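Local atomic coordinates of methylglyoxal reductase (NADPH-dependent) (Candida albicans SC5314, PDB entry 6KWS), a protein that probably catalyses the NADPH-dependent reduction of methylglyoxal, as a member of the dihydroflavonol-4-reductase subfamily of Rossmann-fold epimerases and dehydratases. Residues G199-G204 / L211-E216; E216-I221 / Y328-Q333. The protein carries 1 engineered substitution. All blocks are in the same frame, centred on the assembly; numbering follows the deposited sequence.

Interaction 1 (G199-G204 / L211-E216); sequences GPQSFG and LNTSSE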
loop_
_atom_site.group_PDB
_atom_site.type_symbol
_atom_site.label_atom_id
_atom_site.label_comp_id
_atom_site.label_asym_id
_atom_site.label_seq_id
_atom_site.Cartn_x
_atom_site.Cartn_y
_atom_site.Cartn_z
ATOM N N GLY A 199 -8.041 4.849 -5.529
ATOM C CA GLY A 199 -8.362 4.012 -6.658
ATOM C C GLY A 199 -9.422 2.994 -6.315
ATOM O O GLY A 199 -9.716 2.743 -5.144
ATOM N N PRO A 200 -10.013 2.384 -7.340
ATOM C CA PRO A 200 -11.075 1.398 -7.112
ATOM C C PRO A 200 -10.534 0.076 -6.585
ATOM O O PRO A 200 -9.357 -0.255 -6.750
ATOM C CB PRO A 200 -11.657 1.216 -8.510
ATOM C CG PRO A 200 -10.395 1.344 -9.373
ATOM C CD PRO A 200 -9.659 2.487 -8.768
ATOM N N GLN A 201 -11.429 -0.707 -5.987
ATOM C CA GLN A 201 -11.124 -2.103 -5.696
ATOM C C GLN A 201 -11.151 -2.976 -6.952
ATOM O O GLN A 201 -11.802 -2.660 -7.949
ATOM C CB GLN A 201 -12.108 -2.655 -4.676
ATOM C CG GLN A 201 -12.331 -1.731 -3.527
ATOM C CD GLN A 201 -12.479 -2.475 -2.245
ATOM O OE1 GLN A 201 -13.575 -2.917 -1.898
ATOM N NE2 GLN A 201 -11.373 -2.632 -1.522
ATOM N N SER A 202 -10.438 -4.097 -6.896
ATOM C CA SER A 202 -10.381 -4.962 -8.073
ATOM C C SER A 202 -11.762 -5.438 -8.489
ATOM O O SER A 202 -11.990 -5.755 -9.663
ATOM C CB SER A 202 -9.476 -6.172 -7.820
ATOM O OG SER A 202 -8.258 -5.789 -7.209
ATOM N N PHE A 203 -12.694 -5.472 -7.549
ATOM C CA PHE A 203 -14.012 -6.033 -7.761
ATOM C C PHE A 203 -15.032 -5.148 -7.063
ATOM O O PHE A 203 -14.847 -4.775 -5.900
ATOM C CB PHE A 203 -14.053 -7.473 -7.240
ATOM C CG PHE A 203 -13.121 -8.400 -7.989
ATOM C CD1 PHE A 203 -13.493 -8.933 -9.214
ATOM C CD2 PHE A 203 -11.852 -8.686 -7.500
ATOM C CE1 PHE A 203 -12.630 -9.776 -9.923
ATOM C CE2 PHE A 203 -10.981 -9.511 -8.203
ATOM C CZ PHE A 203 -11.371 -10.067 -9.419
ATOM N N GLY A 204 -16.085 -4.778 -7.796
ATOM C CA GLY A 204 -17.167 -4.008 -7.218
ATOM C C GLY A 204 -17.900 -4.738 -6.120
ATOM O O GLY A 204 -18.514 -4.093 -5.263
ATOM N N LEU A 211 -15.317 2.190 3.510
ATOM C CA LEU A 211 -14.115 1.538 3.005
ATOM C C LEU A 211 -13.115 1.403 4.143
ATOM O O LEU A 211 -12.915 2.333 4.937
ATOM C CB LEU A 211 -13.503 2.322 1.837
ATOM C CG LEU A 211 -14.370 2.725 0.628
ATOM C CD1 LEU A 211 -13.518 2.864 -0.620
ATOM C CD2 LEU A 211 -15.506 1.748 0.386
ATOM N N ASN A 212 -12.507 0.230 4.245
ATOM C CA ASN A 212 -11.465 0.049 5.246
ATOM C C ASN A 212 -10.096 0.520 4.744
ATOM O O ASN A 212 -9.109 0.449 5.489
ATOM C CB ASN A 212 -11.433 -1.420 5.704
ATOM C CG ASN A 212 -12.567 -1.756 6.700
ATOM O OD1 ASN A 212 -13.096 -0.873 7.390
ATOM N ND2 ASN A 212 -12.932 -3.038 6.774
ATOM N N THR A 213 -10.040 1.057 3.515
ATOM C CA THR A 213 -8.830 1.485 2.831
ATOM C C THR A 213 -8.646 2.996 2.952
ATOM O O THR A 213 -9.367 3.694 3.672
ATOM C CB THR A 213 -8.857 1.107 1.339
ATOM O OG1 THR A 213 -9.519 2.138 0.579
ATOM C CG2 THR A 213 -9.569 -0.229 1.101
ATOM N N SER A 214 -7.672 3.513 2.201
ATOM C CA SER A 214 -7.408 4.941 2.169
ATOM C C SER A 214 -8.357 5.696 1.246
ATOM O O SER A 214 -8.432 6.928 1.316
ATOM C CB SER A 214 -5.974 5.188 1.734
ATOM O OG SER A 214 -5.608 6.493 2.117
ATOM N N SER A 215 -9.081 4.985 0.384
ATOM C CA SER A 215 -10.111 5.628 -0.413
ATOM C C SER A 215 -11.251 6.163 0.448
ATOM O O SER A 215 -12.094 6.898 -0.073
ATOM C CB SER A 215 -10.643 4.644 -1.468
ATOM O OG SER A 215 -9.790 4.560 -2.611
ATOM N N GLU A 216 -11.289 5.828 1.751
ATOM C CA GLU A 216 -12.276 6.398 2.667
ATOM C C GLU A 216 -12.167 7.914 2.769
ATOM O O GLU A 216 -13.184 8.580 2.988
ATOM C CB GLU A 216 -12.160 5.765 4.056
ATOM C CG GLU A 216 -13.016 6.445 5.137
ATOM C CD GLU A 216 -14.544 6.104 5.025
ATOM O OE1 GLU A 216 -14.925 5.164 4.276
ATOM O OE2 GLU A 216 -15.361 6.805 5.673
#
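S215 reaches across to the backbone of G199 and closes a loop that leaves edge strand 196-198 of the mixed, Rossmann-type sheet and returns to start helix 216-222. The returning limb is a type I beta turn, T213 to E216, with an ST turn built into it: the T213 hydroxyl accepts from the backbone amide two residues on. That capping bond, S215 N to T213 OG1, measures 2.9 Å with an N-H...O angle of 149°, whereas the backbone bond from E216 N to T213 O is weak.

The T213 side chain can be followed from CB, which is directed at the other limb. There it forks. OG1 is held between the backbone N and the carbonyl carbon, facing back to its own turn and the amide of S215. CG2, on the other branch, is anti to the carbonyl carbon and comes within 4.0 Å of Q201 NE2, a van der Waals approach. Q201 meets it obliquely, its chain bent at chi2, so that the amide end rather than the aliphatic stem makes the touch.

Beyond the loop, the Q201 side chain also packs on F12, a residue seen to bind NADPH, although no cofactor is bound to this chain in the model; the contact thus lies beside the cofactor site. P200 O accepts from H16 NE2, S202 O from K19 NZ, and F203 meets F45 edge-to-face, joining the outgoing limb to the N-terminal part of the chain.

G199 has a positive phi of 116°, a backbone setting open mainly to glycine, and in it the carbonyl faces the turn. S215 OG donates to G199 O over 3.1 Å, arriving bent rather than end-on, 25° out of the carbonyl plane.

Interaction 2 (E216-I221 / Y328-Q333); sequences EIINSI and YDTVEQ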
loop_
_atom_site.group_PDB
_atom_site.type_symbol
_atom_site.label_atom_id
_atom_site.label_comp_id
_atom_site.label_asym_id
_atom_site.label_seq_id
_atom_site.Cartn_x
_atom_site.Cartn_y
_atom_site.Cartn_z
ATOM N N GLU A 216 -11.289 5.828 1.751
ATOM C CA GLU A 216 -12.276 6.398 2.667
ATOM C C GLU A 216 -12.167 7.914 2.769
ATOM O O GLU A 216 -13.184 8.580 2.988
ATOM C CB GLU A 216 -12.160 5.765 4.056
ATOM C CG GLU A 216 -13.016 6.445 5.137
ATOM C CD GLU A 216 -14.544 6.104 5.025
ATOM O OE1 GLU A 216 -14.925 5.164 4.276
ATOM O OE2 GLU A 216 -15.361 6.805 5.673
ATOM N N ILE A 217 -10.968 8.479 2.607
ATOM C CA ILE A 217 -10.852 9.926 2.423
ATOM C C ILE A 217 -11.831 10.401 1.352
ATOM O O ILE A 217 -12.605 11.344 1.558
ATOM C CB ILE A 217 -9.399 10.293 2.077
ATOM C CG1 ILE A 217 -8.485 9.695 3.141
ATOM C CG2 ILE A 217 -9.222 11.791 1.967
ATOM C CD1 ILE A 217 -7.050 10.021 2.965
ATOM N N ILE A 218 -11.826 9.725 0.203
ATOM C CA ILE A 218 -12.752 10.046 -0.879
ATOM C C ILE A 218 -14.185 9.726 -0.468
ATOM O O ILE A 218 -15.106 10.532 -0.655
ATOM C CB ILE A 218 -12.339 9.284 -2.150
ATOM C CG1 ILE A 218 -10.982 9.817 -2.627
ATOM C CG2 ILE A 218 -13.400 9.413 -3.221
ATOM C CD1 ILE A 218 -10.296 8.982 -3.664
ATOM N N ASN A 219 -14.389 8.535 0.098
ATOM C CA ASN A 219 -15.714 8.123 0.549
ATOM C C ASN A 219 -16.302 9.114 1.547
ATOM O O ASN A 219 -17.502 9.410 1.502
ATOM C CB ASN A 219 -15.634 6.730 1.175
ATOM C CG ASN A 219 -16.950 6.000 1.125
ATOM O OD1 ASN A 219 -17.769 6.260 0.254
ATOM N ND2 ASN A 219 -17.172 5.098 2.070
ATOM N N SER A 220 -15.476 9.632 2.462
ATOM C CA SER A 220 -16.000 10.516 3.491
ATOM C C SER A 220 -16.525 11.818 2.892
ATOM O O SER A 220 -17.462 12.415 3.439
ATOM C CB SER A 220 -14.925 10.785 4.538
ATOM O OG SER A 220 -14.001 11.745 4.062
ATOM N N ILE A 221 -15.961 12.257 1.759
ATOM C CA ILE A 221 -16.539 13.381 1.018
ATOM C C ILE A 221 -17.981 13.080 0.613
ATOM O O ILE A 221 -18.863 13.942 0.717
ATOM C CB ILE A 221 -15.695 13.718 -0.223
ATOM C CG1 ILE A 221 -14.256 14.101 0.139
ATOM C CG2 ILE A 221 -16.374 14.792 -1.030
ATOM C CD1 ILE A 221 -14.152 15.203 1.124
ATOM N N TYR A 328 -12.235 9.586 -10.040
ATOM C CA TYR A 328 -13.427 9.213 -10.799
ATOM C C TYR A 328 -13.661 7.718 -10.745
ATOM O O TYR A 328 -14.763 7.264 -10.404
ATOM C CB TYR A 328 -13.297 9.654 -12.257
ATOM C CG TYR A 328 -14.494 9.292 -13.097
ATOM C CD1 TYR A 328 -15.622 10.104 -13.107
ATOM C CD2 TYR A 328 -14.503 8.144 -13.888
ATOM C CE1 TYR A 328 -16.717 9.789 -13.877
ATOM C CE2 TYR A 328 -15.596 7.821 -14.661
ATOM C CZ TYR A 328 -16.705 8.649 -14.651
ATOM O OH TYR A 328 -17.819 8.360 -15.414
ATOM N N ASP A 329 -12.631 6.933 -11.088
ATOM C CA ASP A 329 -12.775 5.487 -11.058
ATOM C C ASP A 329 -13.206 5.010 -9.685
ATOM O O ASP A 329 -13.934 4.021 -9.575
ATOM C CB ASP A 329 -11.469 4.813 -11.453
ATOM C CG ASP A 329 -11.112 5.029 -12.896
ATOM O OD1 ASP A 329 -11.958 5.527 -13.670
ATOM O OD2 ASP A 329 -9.970 4.684 -13.264
ATOM N N THR A 330 -12.793 5.709 -8.630
ATOM C CA THR A 330 -13.146 5.286 -7.281
ATOM C C THR A 330 -14.601 5.608 -6.974
ATOM O O THR A 330 -15.348 4.752 -6.478
ATOM C CB THR A 330 -12.231 5.971 -6.260
ATOM O OG1 THR A 330 -10.866 5.751 -6.614
ATOM C CG2 THR A 330 -12.477 5.452 -4.845
ATOM N N VAL A 331 -14.998 6.856 -7.222
ATOM C CA VAL A 331 -16.364 7.260 -6.930
ATOM C C VAL A 331 -17.343 6.455 -7.780
ATOM O O VAL A 331 -18.378 5.986 -7.280
ATOM C CB VAL A 331 -16.534 8.778 -7.148
ATOM C CG1 VAL A 331 -18.010 9.187 -6.971
ATOM C CG2 VAL A 331 -15.656 9.543 -6.197
ATOM N N GLU A 332 -17.033 6.294 -9.078
ATOM C CA GLU A 332 -17.905 5.545 -9.975
ATOM C C GLU A 332 -18.202 4.180 -9.390
ATOM O O GLU A 332 -19.360 3.753 -9.302
ATOM C CB GLU A 332 -17.251 5.399 -11.350
ATOM C CG GLU A 332 -18.242 5.305 -12.511
ATOM C CD GLU A 332 -17.692 4.539 -13.730
ATOM O OE1 GLU A 332 -18.447 4.377 -14.727
ATOM O OE2 GLU A 332 -16.514 4.092 -13.690
ATOM N N GLN A 333 -17.155 3.508 -8.920
ATOM C CA GLN A 333 -17.316 2.182 -8.352
ATOM C C GLN A 333 -18.206 2.218 -7.123
ATOM O O GLN A 333 -19.154 1.448 -7.018
ATOM C CB GLN A 333 -15.949 1.616 -8.026
ATOM C CG GLN A 333 -15.910 0.134 -7.849
ATOM C CD GLN A 333 -14.590 -0.308 -7.276
ATOM O OE1 GLN A 333 -14.006 0.374 -6.434
ATOM N NE2 GLN A 333 -14.096 -1.439 -7.743
#
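A small, buried apolar contact between two helices joins I218, on helix 216-222, which follows the long loop after edge strand 196-198, to V331 and T330 on the C-terminal helix 323-337. The closest approach is methyl to methyl: I218 CG2 lies 3.7 Å from V331 CG2, the two side chains meeting at a slant. I218 carries that methyl anti to its own backbone N, and its other branch extends to CD1, which reaches T330 CG2 at 4.3 Å. One isoleucine thus spans two successive residues of the facing helix.

T330 presents its methyl here, while OG1 is hydrogen-bonded to S326 O one turn back in its own helix. On the first helix, N219 ND2 gives E216 OE1 a nearly straight bond of 3.1 Å (163°) and also bonds Q209 O in the preceding loop, while E216 OE2 forms a salt bridge with K223.

Around this pair, L273 of helix 270-280 packs on both I217 and I218, F198 of strand 196-198 also touches I218, and F281, just beyond helix 270-280, touches V331, so the contact is wedged among two further elements of the fold.

In the fold
Following the chain, strand 196-198 forms one edge of the sheet, and interaction 1 begins at once after it, closing a loop with six residues between its segments. Interaction 2 then opens at E216, which both contacts share, and spans 106 intervening residues before helix 323-337 returns. The two are therefore in series, neither nested nor crossed. Their centres are 8 Å apart and they meet directly: Q201 O probably accepts a hydrogen bond from Q333 NE2, and the side chains of S215 and T330 touch. Helix 323-337 consequently packs against both the loop and helix 216-222, bringing the C-terminal end of the chain alongside the loop that borders F12.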